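Chitinase (Paenibacillus sp. FPU-7, PDB 5GZT) probably cuts the beta-1,4 linkages between N-acetylglucosamine units at random inside chitin and chitodextrin chains, as an endo-acting family 18 glycoside hydrolase. Local coordinates at residues Ser281-Pro284 against Asp288-Lys291; Tyr306-Ile311 against Met621-Ser626; Ala323-Asp328 against Arg340-Glu345; Gly531-Arg536 against His632-Thr637. One frame throughout, in Å; residues are numbered along the deposited sequence.

Interaction 1 of 4, residues Ser281-Pro284 against Asp288-Lys291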
loop_
_atom_site.group_PDB
_atom_site.type_symbol
_atom_site.label_atom_id
_atom_site.label_comp_id
_atom_site.label_asym_id
_atom_site.label_seq_id
_atom_site.Cartn_x
_atom_site.Cartn_y
_atom_site.Cartn_z
ATOM N N SER B 281 1.428 3.959 0.550
ATOM C CA SER B 281 2.538 4.916 0.635
ATOM C C SER B 281 2.068 6.348 0.898
ATOM O O SER B 281 1.446 6.946 0.041
ATOM C CB SER B 281 3.388 4.828 -0.642
ATOM O OG SER B 281 4.373 5.877 -0.714
ATOM N N TYR B 282 2.311 6.875 2.091
ATOM C CA TYR B 282 2.023 8.278 2.417
ATOM C C TYR B 282 3.090 9.096 1.723
ATOM O O TYR B 282 4.269 8.722 1.764
ATOM C CB TYR B 282 2.080 8.597 3.914
ATOM C CG TYR B 282 0.781 8.396 4.661
ATOM C CD1 TYR B 282 0.440 7.155 5.188
ATOM C CD2 TYR B 282 -0.108 9.426 4.862
ATOM C CE1 TYR B 282 -0.741 6.972 5.909
ATOM C CE2 TYR B 282 -1.294 9.224 5.565
ATOM C CZ TYR B 282 -1.619 7.992 6.086
ATOM O OH TYR B 282 -2.774 7.776 6.825
ATOM N N ILE B 283 2.673 10.191 1.082
ATOM C CA ILE B 283 3.555 11.102 0.356
ATOM C C ILE B 283 3.271 12.492 0.863
ATOM O O ILE B 283 2.142 12.913 0.833
ATOM C CB ILE B 283 3.273 11.054 -1.148
ATOM C CG1 ILE B 283 3.956 9.830 -1.759
ATOM C CG2 ILE B 283 3.782 12.324 -1.849
ATOM C CD1 ILE B 283 5.355 10.094 -2.307
ATOM N N PRO B 284 4.308 13.237 1.295
ATOM C CA PRO B 284 4.090 14.489 1.945
ATOM C C PRO B 284 3.815 15.612 0.931
ATOM O O PRO B 284 4.464 15.693 -0.111
ATOM C CB PRO B 284 5.441 14.779 2.606
ATOM C CG PRO B 284 6.414 14.107 1.751
ATOM C CD PRO B 284 5.730 12.860 1.283
ATOM N N ASP B 288 8.137 19.389 -3.137
ATOM C CA ASP B 288 7.750 19.845 -4.459
ATOM C C ASP B 288 8.001 18.747 -5.408
ATOM O O ASP B 288 9.118 18.544 -5.852
ATOM C CB ASP B 288 8.495 21.136 -4.817
ATOM C CG ASP B 288 8.147 21.665 -6.199
ATOM O OD1 ASP B 288 7.645 20.934 -7.099
ATOM O OD2 ASP B 288 8.397 22.840 -6.353
ATOM N N TRP B 289 6.950 17.969 -5.693
ATOM C CA TRP B 289 7.129 16.754 -6.426
ATOM C C TRP B 289 7.507 16.985 -7.854
ATOM O O TRP B 289 8.149 16.113 -8.445
ATOM C CB TRP B 289 5.926 15.802 -6.287
ATOM C CG TRP B 289 5.956 15.237 -4.931
ATOM C CD1 TRP B 289 5.151 15.539 -3.896
ATOM C CD2 TRP B 289 6.930 14.329 -4.434
ATOM N NE1 TRP B 289 5.560 14.886 -2.771
ATOM C CE2 TRP B 289 6.650 14.122 -3.076
ATOM C CE3 TRP B 289 8.019 13.663 -5.019
ATOM C CZ2 TRP B 289 7.406 13.279 -2.270
ATOM C CZ3 TRP B 289 8.767 12.801 -4.232
ATOM C CH2 TRP B 289 8.454 12.616 -2.849
ATOM N N ALA B 290 7.176 18.163 -8.434
ATOM C CA ALA B 290 7.536 18.388 -9.817
ATOM C C ALA B 290 9.028 18.639 -9.927
ATOM O O ALA B 290 9.644 18.141 -10.884
ATOM C CB ALA B 290 6.733 19.543 -10.440
ATOM N N LYS B 291 9.621 19.390 -8.990
ATOM C CA LYS B 291 11.107 19.585 -8.977
ATOM C C LYS B 291 11.931 18.403 -8.366
ATOM O O LYS B 291 13.162 18.469 -8.277
ATOM C CB LYS B 291 11.516 20.733 -8.097
ATOM C CG LYS B 291 11.091 22.145 -8.409
ATOM C CD LYS B 291 11.593 22.991 -7.198
ATOM C CE LYS B 291 11.507 24.510 -7.358
ATOM N NZ LYS B 291 10.093 24.906 -7.599
#
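The first strand of a family 18 glycoside hydrolase barrel ends at Pro284, and Trp289 from the loop that follows folds back onto that end. Its indole NE1 donates to Pro284 O over 3.0 Å, with an N-H...O angle of 162°. The oxygen lies at the edge of the indole, near its plane, while the donor is tilted 19° out of the carbonyl plane. Packing runs beside this bond. Ile283 CG2, placed anti to its own backbone N, approaches the ring obliquely and comes within 3.6 Å of Trp289 CE2. The other branch follows the same ring further out, with Ile283 CD1 3.8 Å from Trp289 CZ2. Pro284 adds a looser touch, CD to Trp289 CZ2 at 4.0 Å. In a TIM barrel the loops after the C-terminal strand ends surround the substrate cleft, and here the tryptophan ties such a loop to its parent strand. It also packs on Tyr350 of helix 344-352, and its backbone N donates to Asn347 OD1. Without the indole, as with an alanine here, Pro284 O would probably lose its donor and a gap would open beside both branches of Ile283. The loop is further shaped by an Asx motif: Asp288 OD1 accepts from Lys291 N at 3.1 Å, met from above the carboxylate plane. The second oxygen, Asp288 OD2, forms a salt bridge of 2.9 Å with Lys291 NZ on its syn side, so one carboxylate binds both the backbone and the side chain of the same lysine.

Interaction 2 of 4, residues Tyr306-Ile311 against Met621-Ser626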
loop_
_atom_site.group_PDB
_atom_site.type_symbol
_atom_site.label_atom_id
_atom_site.label_comp_id
_atom_site.label_asym_id
_atom_site.label_seq_id
_atom_site.Cartn_x
_atom_site.Cartn_y
_atom_site.Cartn_z
ATOM N N TYR B 306 -1.979 11.366 -0.356
ATOM C CA TYR B 306 -1.427 12.727 -0.357
ATOM C C TYR B 306 -1.666 13.293 1.008
ATOM O O TYR B 306 -2.808 13.441 1.455
ATOM C CB TYR B 306 -2.041 13.612 -1.442
ATOM C CG TYR B 306 -1.345 14.961 -1.624
ATOM C CD1 TYR B 306 -0.099 15.029 -2.194
ATOM C CD2 TYR B 306 -1.939 16.135 -1.218
ATOM C CE1 TYR B 306 0.547 16.245 -2.370
ATOM C CE2 TYR B 306 -1.322 17.366 -1.415
ATOM C CZ TYR B 306 -0.071 17.413 -1.975
ATOM O OH TYR B 306 0.545 18.618 -2.190
ATOM N N ALA B 307 -0.553 13.535 1.729
ATOM C CA ALA B 307 -0.599 13.934 3.089
ATOM C C ALA B 307 -0.185 15.422 3.198
ATOM O O ALA B 307 1.025 15.746 3.255
ATOM C CB ALA B 307 0.343 13.086 3.872
ATOM N N PHE B 308 -1.112 16.351 3.297
ATOM C CA PHE B 308 -2.491 16.196 3.712
ATOM C C PHE B 308 -3.332 17.356 3.134
ATOM O O PHE B 308 -2.827 18.516 2.846
ATOM C CB PHE B 308 -2.598 16.366 5.216
ATOM C CG PHE B 308 -1.917 15.274 6.024
ATOM C CD1 PHE B 308 -2.533 14.025 6.186
ATOM C CD2 PHE B 308 -0.741 15.523 6.702
ATOM C CE1 PHE B 308 -1.961 13.047 6.951
ATOM C CE2 PHE B 308 -0.124 14.547 7.464
ATOM C CZ PHE B 308 -0.721 13.306 7.591
ATOM N N GLY B 309 -4.615 17.046 3.009
ATOM C CA GLY B 309 -5.628 18.060 3.002
ATOM C C GLY B 309 -5.936 18.528 4.379
ATOM O O GLY B 309 -5.778 17.804 5.342
ATOM N N ARG B 310 -6.416 19.771 4.482
ATOM C CA ARG B 310 -6.683 20.392 5.756
ATOM C C ARG B 310 -8.107 20.955 5.877
ATOM O O ARG B 310 -8.878 21.054 4.903
ATOM C CB ARG B 310 -5.620 21.447 6.028
ATOM C CG ARG B 310 -4.218 20.886 6.323
ATOM C CD ARG B 310 -4.251 20.106 7.620
ATOM N NE ARG B 310 -3.158 19.190 7.895
ATOM C CZ ARG B 310 -2.039 19.506 8.548
ATOM N NH1 ARG B 310 -1.804 20.733 8.955
ATOM N NH2 ARG B 310 -1.152 18.562 8.815
ATOM N N ILE B 311 -8.445 21.319 7.094
ATOM C CA ILE B 311 -9.741 21.904 7.321
ATOM C C ILE B 311 -9.671 23.398 7.642
ATOM O O ILE B 311 -9.116 23.791 8.671
ATOM C CB ILE B 311 -10.449 21.171 8.439
ATOM C CG1 ILE B 311 -10.508 19.673 8.073
ATOM C CG2 ILE B 311 -11.851 21.762 8.656
ATOM C CD1 ILE B 311 -11.017 18.812 9.188
ATOM N N MET B 621 1.181 -0.286 5.510
ATOM C CA MET B 621 1.124 1.192 5.332
ATOM C C MET B 621 2.444 1.791 5.881
ATOM O O MET B 621 2.959 1.271 6.862
ATOM C CB MET B 621 -0.029 1.801 6.142
ATOM C CG MET B 621 -0.032 3.321 6.174
ATOM S SD MET B 621 0.919 4.081 7.473
ATOM C CE MET B 621 -0.153 3.898 8.915
ATOM N N TYR B 622 2.954 2.866 5.284
ATOM C CA TYR B 622 4.126 3.537 5.847
ATOM C C TYR B 622 4.168 5.047 5.674
ATOM O O TYR B 622 3.679 5.560 4.674
ATOM C CB TYR B 622 5.383 2.895 5.276
ATOM C CG TYR B 622 5.512 2.801 3.751
ATOM C CD1 TYR B 622 5.796 3.915 2.950
ATOM C CD2 TYR B 622 5.402 1.608 3.129
ATOM C CE1 TYR B 622 5.934 3.791 1.519
ATOM C CE2 TYR B 622 5.608 1.457 1.772
ATOM C CZ TYR B 622 5.862 2.565 0.952
ATOM O OH TYR B 622 6.042 2.291 -0.426
ATOM N N TRP B 623 4.713 5.711 6.701
ATOM C CA TRP B 623 4.946 7.122 6.762
ATOM C C TRP B 623 6.450 7.332 6.777
ATOM O O TRP B 623 7.095 6.824 7.706
ATOM C CB TRP B 623 4.444 7.672 8.094
ATOM C CG TRP B 623 4.723 9.129 8.205
ATOM C CD1 TRP B 623 5.821 9.731 8.756
ATOM C CD2 TRP B 623 3.896 10.166 7.730
ATOM N NE1 TRP B 623 5.724 11.077 8.640
ATOM C CE2 TRP B 623 4.563 11.387 8.000
ATOM C CE3 TRP B 623 2.669 10.202 7.106
ATOM C CZ2 TRP B 623 4.039 12.621 7.633
ATOM C CZ3 TRP B 623 2.136 11.468 6.732
ATOM C CH2 TRP B 623 2.794 12.637 7.032
ATOM N N GLU B 624 7.054 8.020 5.806
ATOM C CA GLU B 624 6.457 8.404 4.543
ATOM C C GLU B 624 7.523 8.220 3.447
ATOM O O GLU B 624 8.733 8.160 3.728
ATOM C CB GLU B 624 5.841 9.831 4.566
ATOM C CG GLU B 624 6.638 10.979 5.218
ATOM C CD GLU B 624 7.623 11.645 4.276
ATOM O OE1 GLU B 624 8.129 12.668 4.669
ATOM O OE2 GLU B 624 7.935 11.125 3.182
ATOM N N TYR B 625 7.041 8.054 2.227
ATOM C CA TYR B 625 7.852 7.533 1.096
ATOM C C TYR B 625 9.151 8.289 0.893
ATOM O O TYR B 625 10.154 7.653 0.569
ATOM C CB TYR B 625 7.033 7.494 -0.179
ATOM C CG TYR B 625 7.715 6.894 -1.398
ATOM C CD1 TYR B 625 7.635 5.558 -1.673
ATOM C CD2 TYR B 625 8.452 7.705 -2.294
ATOM C CE1 TYR B 625 8.322 4.988 -2.732
ATOM C CE2 TYR B 625 9.049 7.150 -3.419
ATOM C CZ TYR B 625 8.999 5.806 -3.623
ATOM O OH TYR B 625 9.619 5.201 -4.709
ATOM N N SER B 626 9.138 9.605 1.110
ATOM C CA SER B 626 10.336 10.424 0.792
ATOM C C SER B 626 11.519 10.256 1.746
ATOM O O SER B 626 12.623 10.783 1.501
ATOM C CB SER B 626 9.956 11.914 0.712
ATOM O OG SER B 626 9.758 12.565 1.985
#
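Glu624 OE2, next along the chain to the Trp623 ring that meets Ala307 and Phe308, is gripped twice by Ser626. The hydroxyl, Ser626 OG, donates to the syn lone pair of Glu624 OE2 at 2.6 Å, while Ser626 N reaches the same oxygen at 2.8 Å, nearly along the C-O axis. This pins the glutamate chain, whose CG rests 3.4 Å above one face of the Trp623 indole, offset toward its rim. Trp623 CG stands anti to its backbone N (chi1 178°), which carries the six-membered ring across to strand 303-312. There Trp623 CZ3 meets Phe308 CZ at 3.5 Å and Ala307 CB at 3.7 Å. The phenyl and the six-membered ring of the indole are nearly parallel, at 17°, but with centroids 5.5 Å apart they are slid so far that they barely overlap. Ala307 CB also lies 3.6 Å over the centre of the Phe308 ring. The peptide bonds before Phe308 and before Glu624 are both cis. Non-proline cis peptides in the second barrel strand and at the end of the eighth, with a tryptophan on the eighth, recur in family 18 chitinases, where that indole forms the floor of the sugar-binding subsite next to the cleaved bond. Trp623 is consistent with this role, and Tyr282 of the first strand also meets it. No hydrogen bond spans the two segments, so the indole is placed here by apolar and aromatic packing, with the glutamate that Ser626 holds lying over one face.

Interaction 3 of 4, residues Ala323-Asp328 against Arg340-Glu345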
loop_
_atom_site.group_PDB
_atom_site.type_symbol
_atom_site.label_atom_id
_atom_site.label_comp_id
_atom_site.label_asym_id
_atom_site.label_seq_id
_atom_site.Cartn_x
_atom_site.Cartn_y
_atom_site.Cartn_z
ATOM N N ALA B 323 -3.571 27.892 8.166
ATOM C CA ALA B 323 -2.677 28.909 8.762
ATOM C C ALA B 323 -1.925 28.380 9.937
ATOM O O ALA B 323 -0.875 28.913 10.278
ATOM C CB ALA B 323 -3.435 30.157 9.201
ATOM N N LYS B 324 -2.498 27.379 10.600
ATOM C CA LYS B 324 -1.852 26.720 11.717
ATOM C C LYS B 324 -0.490 26.199 11.261
ATOM O O LYS B 324 0.476 26.339 11.970
ATOM C CB LYS B 324 -2.746 25.573 12.190
ATOM C CG LYS B 324 -2.164 24.664 13.266
ATOM C CD LYS B 324 -2.296 25.237 14.648
ATOM C CE LYS B 324 -1.051 24.976 15.457
ATOM N NZ LYS B 324 -1.203 25.529 16.827
ATOM N N TRP B 325 -0.455 25.665 10.051
ATOM C CA TRP B 325 0.728 25.185 9.408
ATOM C C TRP B 325 1.618 26.346 8.836
ATOM O O TRP B 325 2.817 26.456 9.172
ATOM C CB TRP B 325 0.341 24.236 8.280
ATOM C CG TRP B 325 1.499 23.545 7.755
ATOM C CD1 TRP B 325 2.330 22.707 8.469
ATOM C CD2 TRP B 325 2.035 23.614 6.432
ATOM N NE1 TRP B 325 3.331 22.256 7.654
ATOM C CE2 TRP B 325 3.185 22.789 6.408
ATOM C CE3 TRP B 325 1.692 24.304 5.283
ATOM C CZ2 TRP B 325 3.954 22.606 5.272
ATOM C CZ3 TRP B 325 2.472 24.097 4.128
ATOM C CH2 TRP B 325 3.583 23.273 4.142
ATOM N N THR B 326 1.044 27.187 7.979
ATOM C CA THR B 326 1.850 28.193 7.226
ATOM C C THR B 326 2.438 29.259 8.096
ATOM O O THR B 326 3.463 29.792 7.714
ATOM C CB THR B 326 1.080 28.906 6.095
ATOM O OG1 THR B 326 -0.129 29.499 6.610
ATOM C CG2 THR B 326 0.744 27.903 4.991
ATOM N N GLU B 327 1.817 29.524 9.250
ATOM C CA GLU B 327 2.216 30.581 10.178
ATOM C C GLU B 327 2.842 30.039 11.459
ATOM O O GLU B 327 2.956 30.754 12.452
ATOM C CB GLU B 327 1.006 31.472 10.522
ATOM C CG GLU B 327 0.145 31.941 9.323
ATOM C CD GLU B 327 0.963 32.477 8.149
ATOM O OE1 GLU B 327 1.980 33.145 8.417
ATOM O OE2 GLU B 327 0.614 32.258 6.950
ATOM N N ASP B 328 3.274 28.779 11.446
ATOM C CA ASP B 328 4.055 28.197 12.570
ATOM C C ASP B 328 5.125 29.215 12.960
ATOM O O ASP B 328 5.971 29.537 12.116
ATOM C CB ASP B 328 4.685 26.846 12.145
ATOM C CG ASP B 328 5.365 26.102 13.283
ATOM O OD1 ASP B 328 5.635 26.737 14.304
ATOM O OD2 ASP B 328 5.648 24.877 13.144
ATOM N N ARG B 340 3.510 28.993 2.650
ATOM C CA ARG B 340 2.399 29.717 2.011
ATOM C C ARG B 340 2.295 29.497 0.539
ATOM O O ARG B 340 1.178 29.491 0.027
ATOM C CB ARG B 340 2.460 31.225 2.287
ATOM C CG ARG B 340 2.285 31.605 3.761
ATOM C CD ARG B 340 2.830 33.028 3.944
ATOM N NE ARG B 340 2.874 33.412 5.340
ATOM C CZ ARG B 340 3.808 34.190 5.859
ATOM N NH1 ARG B 340 4.801 34.697 5.129
ATOM N NH2 ARG B 340 3.780 34.413 7.141
ATOM N N ASN B 341 3.430 29.257 -0.131
ATOM C CA ASN B 341 3.467 28.893 -1.549
ATOM C C ASN B 341 3.535 27.402 -1.862
ATOM O O ASN B 341 3.943 26.973 -3.002
ATOM C CB ASN B 341 4.650 29.601 -2.246
ATOM C CG ASN B 341 4.632 31.117 -2.014
ATOM O OD1 ASN B 341 3.583 31.698 -1.867
ATOM N ND2 ASN B 341 5.809 31.744 -1.957
ATOM N N ASN B 342 3.123 26.576 -0.915
ATOM C CA ASN B 342 3.248 25.115 -1.137
ATOM C C ASN B 342 2.543 24.684 -2.441
ATOM O O ASN B 342 1.393 24.945 -2.606
ATOM C CB ASN B 342 2.661 24.365 0.057
ATOM C CG ASN B 342 3.090 22.924 0.053
ATOM O OD1 ASN B 342 4.286 22.652 0.204
ATOM N ND2 ASN B 342 2.163 22.025 -0.321
ATOM N N PRO B 343 3.232 24.022 -3.363
ATOM C CA PRO B 343 2.690 23.702 -4.657
ATOM C C PRO B 343 1.754 22.483 -4.771
ATOM O O PRO B 343 2.026 21.562 -5.530
ATOM C CB PRO B 343 3.946 23.456 -5.466
ATOM C CG PRO B 343 4.824 22.800 -4.479
ATOM C CD PRO B 343 4.626 23.567 -3.251
ATOM N N ASP B 344 0.614 22.576 -4.112
ATOM C CA ASP B 344 -0.288 21.467 -3.972
ATOM C C ASP B 344 -0.862 20.992 -5.299
ATOM O O ASP B 344 -0.931 19.737 -5.577
ATOM C CB ASP B 344 -1.363 21.758 -2.932
ATOM C CG ASP B 344 -0.833 21.701 -1.524
ATOM O OD1 ASP B 344 -0.569 20.551 -0.986
ATOM O OD2 ASP B 344 -0.635 22.820 -0.965
ATOM N N GLU B 345 -1.188 21.956 -6.164
ATOM C CA GLU B 345 -1.840 21.615 -7.413
ATOM C C GLU B 345 -0.842 21.000 -8.336
ATOM O O GLU B 345 -1.135 19.990 -8.990
ATOM C CB GLU B 345 -2.544 22.839 -8.041
ATOM C CG GLU B 345 -3.626 23.413 -7.120
ATOM C CD GLU B 345 -4.750 24.192 -7.825
ATOM O OE1 GLU B 345 -4.497 24.801 -8.902
ATOM O OE2 GLU B 345 -5.883 24.221 -7.261
#
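Arg340 grips Glu327 side-on with two nitrogens, one to each carboxylate oxygen. NH2 of Arg340 donates to Glu327 OE1 at a short 2.5 Å, and NE of Arg340 to Glu327 OE2 at 3.0 Å with an N-H...O angle of 172°. Both bonds use syn lone pairs, and carboxylate and guanidinium lie nearly in one plane, 10° apart, which fixes how each flat group is turned. Arg340 reaches the acid with its chain extended from CG to NE, whereas Glu327 folds back through a bend at chi2. Glu327 OE2 has a second donor in Thr326 OG1, at 2.9 Å and from above the carboxylate plane. The arginine's charge is shared too, since NH1 forms a salt bridge with Glu333. The contact lies in the connection after the second barrel strand, where the short helix 323-326 and the chain just beyond it face the end of helix 333-340 and the turn leading into helix 344-352. Next to the salt bridge, Thr326 CB packs against Arg340 CG at 3.8 Å, and the methyl Thr326 CG2 lies near the arginine backbone. Further along, Trp325 turns the edge of its indole to Asn342, with CH2 4.0 Å from Asn342 OD1 and the ring and amide planes 87° apart. The amide is held from its other end, where Asn342 ND2 donates to Asp344 OD2 at 3.0 Å and also to Ala285 O. Between Asn342 and Asp344, Pro343 is the centre of an inverse gamma turn, and Asp344 opens helix 344-352, its OD1 hydrogen-bonded to Tyr306 OH.

Interaction 4 of 4, residues Gly531-Arg536 against His632-Thr637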
loop_
_atom_site.group_PDB
_atom_site.type_symbol
_atom_site.label_atom_id
_atom_site.label_comp_id
_atom_site.label_asym_id
_atom_site.label_seq_id
_atom_site.Cartn_x
_atom_site.Cartn_y
_atom_site.Cartn_z
ATOM N N GLY B 531 4.321 1.004 9.323
ATOM C CA GLY B 531 5.769 1.064 9.471
ATOM C C GLY B 531 6.224 2.504 9.265
ATOM O O GLY B 531 5.454 3.352 8.775
ATOM N N ALA B 532 7.452 2.773 9.658
ATOM C CA ALA B 532 8.017 4.124 9.608
ATOM C C ALA B 532 9.346 4.200 8.879
ATOM O O ALA B 532 10.215 3.331 9.085
ATOM C CB ALA B 532 8.181 4.636 11.013
ATOM N N PHE B 533 9.573 5.278 8.125
ATOM C CA PHE B 533 10.807 5.514 7.421
ATOM C C PHE B 533 11.596 6.552 8.151
ATOM O O PHE B 533 12.436 7.320 7.547
ATOM C CB PHE B 533 10.580 5.904 5.960
ATOM C CG PHE B 533 10.009 4.799 5.067
ATOM C CD1 PHE B 533 9.591 3.574 5.517
ATOM C CD2 PHE B 533 9.915 5.052 3.684
ATOM C CE1 PHE B 533 9.101 2.617 4.671
ATOM C CE2 PHE B 533 9.406 4.099 2.824
ATOM C CZ PHE B 533 8.948 2.904 3.324
ATOM N N TYR B 534 11.418 6.547 9.482
ATOM C CA TYR B 534 12.123 7.441 10.360
ATOM C C TYR B 534 12.315 6.777 11.718
ATOM O O TYR B 534 11.737 5.687 11.992
ATOM C CB TYR B 534 11.387 8.799 10.446
ATOM C CG TYR B 534 10.084 8.658 11.208
ATOM C CD1 TYR B 534 8.942 8.221 10.587
ATOM C CD2 TYR B 534 10.047 8.847 12.580
ATOM C CE1 TYR B 534 7.756 7.971 11.332
ATOM C CE2 TYR B 534 8.867 8.642 13.311
ATOM C CZ TYR B 534 7.728 8.194 12.666
ATOM O OH TYR B 534 6.605 7.956 13.410
ATOM N N SER B 535 13.213 7.334 12.510
ATOM C CA SER B 535 13.548 6.825 13.793
ATOM C C SER B 535 13.022 7.739 14.921
ATOM O O SER B 535 12.762 8.938 14.680
ATOM C CB SER B 535 15.049 6.795 13.943
ATOM O OG SER B 535 15.609 8.079 13.758
ATOM N N ARG B 536 12.980 7.191 16.121
ATOM C CA ARG B 536 12.801 7.953 17.375
ATOM C C ARG B 536 14.107 7.851 18.101
ATOM O O ARG B 536 14.720 6.747 18.121
ATOM C CB ARG B 536 11.658 7.404 18.244
ATOM C CG ARG B 536 10.315 7.727 17.654
ATOM C CD ARG B 536 9.927 9.180 18.104
ATOM N NE ARG B 536 8.788 9.682 17.349
ATOM C CZ ARG B 536 8.448 10.958 17.308
ATOM N NH1 ARG B 536 9.048 11.845 18.070
ATOM N NH2 ARG B 536 7.495 11.320 16.526
ATOM N N HIS B 632 15.456 3.491 -2.648
ATOM C CA HIS B 632 14.171 3.120 -2.091
ATOM C C HIS B 632 14.188 1.776 -1.450
ATOM O O HIS B 632 13.300 0.969 -1.769
ATOM C CB HIS B 632 13.121 3.109 -3.273
ATOM C CG HIS B 632 13.068 4.401 -4.022
ATOM N ND1 HIS B 632 12.539 5.552 -3.467
ATOM C CD2 HIS B 632 13.537 4.756 -5.248
ATOM C CE1 HIS B 632 12.635 6.545 -4.327
ATOM N NE2 HIS B 632 13.213 6.085 -5.426
ATOM N N GLU B 633 15.199 1.439 -0.636
ATOM C CA GLU B 633 15.281 0.050 -0.235
ATOM C C GLU B 633 14.105 -0.429 0.644
ATOM O O GLU B 633 13.829 -1.624 0.635
ATOM C CB GLU B 633 16.627 -0.343 0.421
ATOM C CG GLU B 633 16.900 0.165 1.792
ATOM C CD GLU B 633 18.299 -0.130 2.273
ATOM O OE1 GLU B 633 18.957 -0.926 1.623
ATOM O OE2 GLU B 633 18.700 0.419 3.314
ATOM N N LEU B 634 13.536 0.447 1.452
ATOM C CA LEU B 634 12.413 0.049 2.296
ATOM C C LEU B 634 11.144 -0.218 1.487
ATOM O O LEU B 634 10.501 -1.296 1.652
ATOM C CB LEU B 634 12.133 1.049 3.433
ATOM C CG LEU B 634 13.354 1.247 4.419
ATOM C CD1 LEU B 634 12.971 2.098 5.568
ATOM C CD2 LEU B 634 13.932 -0.035 4.970
ATOM N N ALA B 635 10.785 0.717 0.641
ATOM C CA ALA B 635 9.700 0.478 -0.313
ATOM C C ALA B 635 9.921 -0.775 -1.121
ATOM O O ALA B 635 9.008 -1.579 -1.199
ATOM C CB ALA B 635 9.505 1.672 -1.222
ATOM N N ASN B 636 11.128 -1.010 -1.650
ATOM C CA ASN B 636 11.340 -2.200 -2.465
ATOM C C ASN B 636 11.243 -3.490 -1.677
ATOM O O ASN B 636 10.788 -4.556 -2.212
ATOM C CB ASN B 636 12.724 -2.184 -3.134
ATOM C CG ASN B 636 12.867 -1.094 -4.159
ATOM O OD1 ASN B 636 11.886 -0.490 -4.611
ATOM N ND2 ASN B 636 14.124 -0.764 -4.460
ATOM N N THR B 637 11.728 -3.444 -0.431
ATOM C CA THR B 637 11.700 -4.613 0.433
ATOM C C THR B 637 10.270 -5.022 0.739
ATOM O O THR B 637 9.869 -6.260 0.733
ATOM C CB THR B 637 12.437 -4.329 1.800
ATOM O OG1 THR B 637 13.817 -3.989 1.589
ATOM C CG2 THR B 637 12.351 -5.511 2.666
#
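Leu634 lies over one face of the Phe533 ring in a CH-pi contact, its CB 3.9 Å from the ring centroid and 24° off the normal. The closest carbon pair is Phe533 CE1 with Leu634 CB, at 3.6 Å. Leu634 CD1 extends past the rim on the same side, to 3.7 Å from Phe533 CD1. At the far end Phe533 CZ approaches Ala635 N at 3.9 Å. Tyr622 stacks on the opposite face, which leaves the phenyl between the eighth barrel strand and helix 633-642. Phe533 sits just past the seventh strand of the TIM barrel, and the helix follows the eighth. A serine in place of Phe533 would probably leave the Leu634 side chain and the Tyr622 ring without the flat surface they share. Polar bonds act within the helix. Glu633 O accepts from Thr637 N at 3.0 Å and from Thr637 OG1 at 2.6 Å, the two donors coming from opposite faces of the carbonyl plane. Asp628, ahead of the N-cap residue His632, accepts from Leu634 N and Ala635 N at the start of the helix.

Overall arrangement
All four contacts gather around the barrel of the first family 18 unit. Interaction 1 closes before the others open; interaction 3 is nested in the long loop closed by interaction 2, whose segments alternate with those of interaction 4. Interaction 1 lies on strand 264-284, which pairs with both strands of interaction 2, 303-312 and 619-623; their centres are 9 Å apart. Interaction 4 joins through strand 527-532, beside 619-623, its centre 14 Å from that of interaction 2. These three gather near the C-terminal strand ends, where family 18 enzymes hold their substrate cleft, probably here too. Interaction 3 lies in the outer connection after the second strand, 26 Å from interaction 4 between centres.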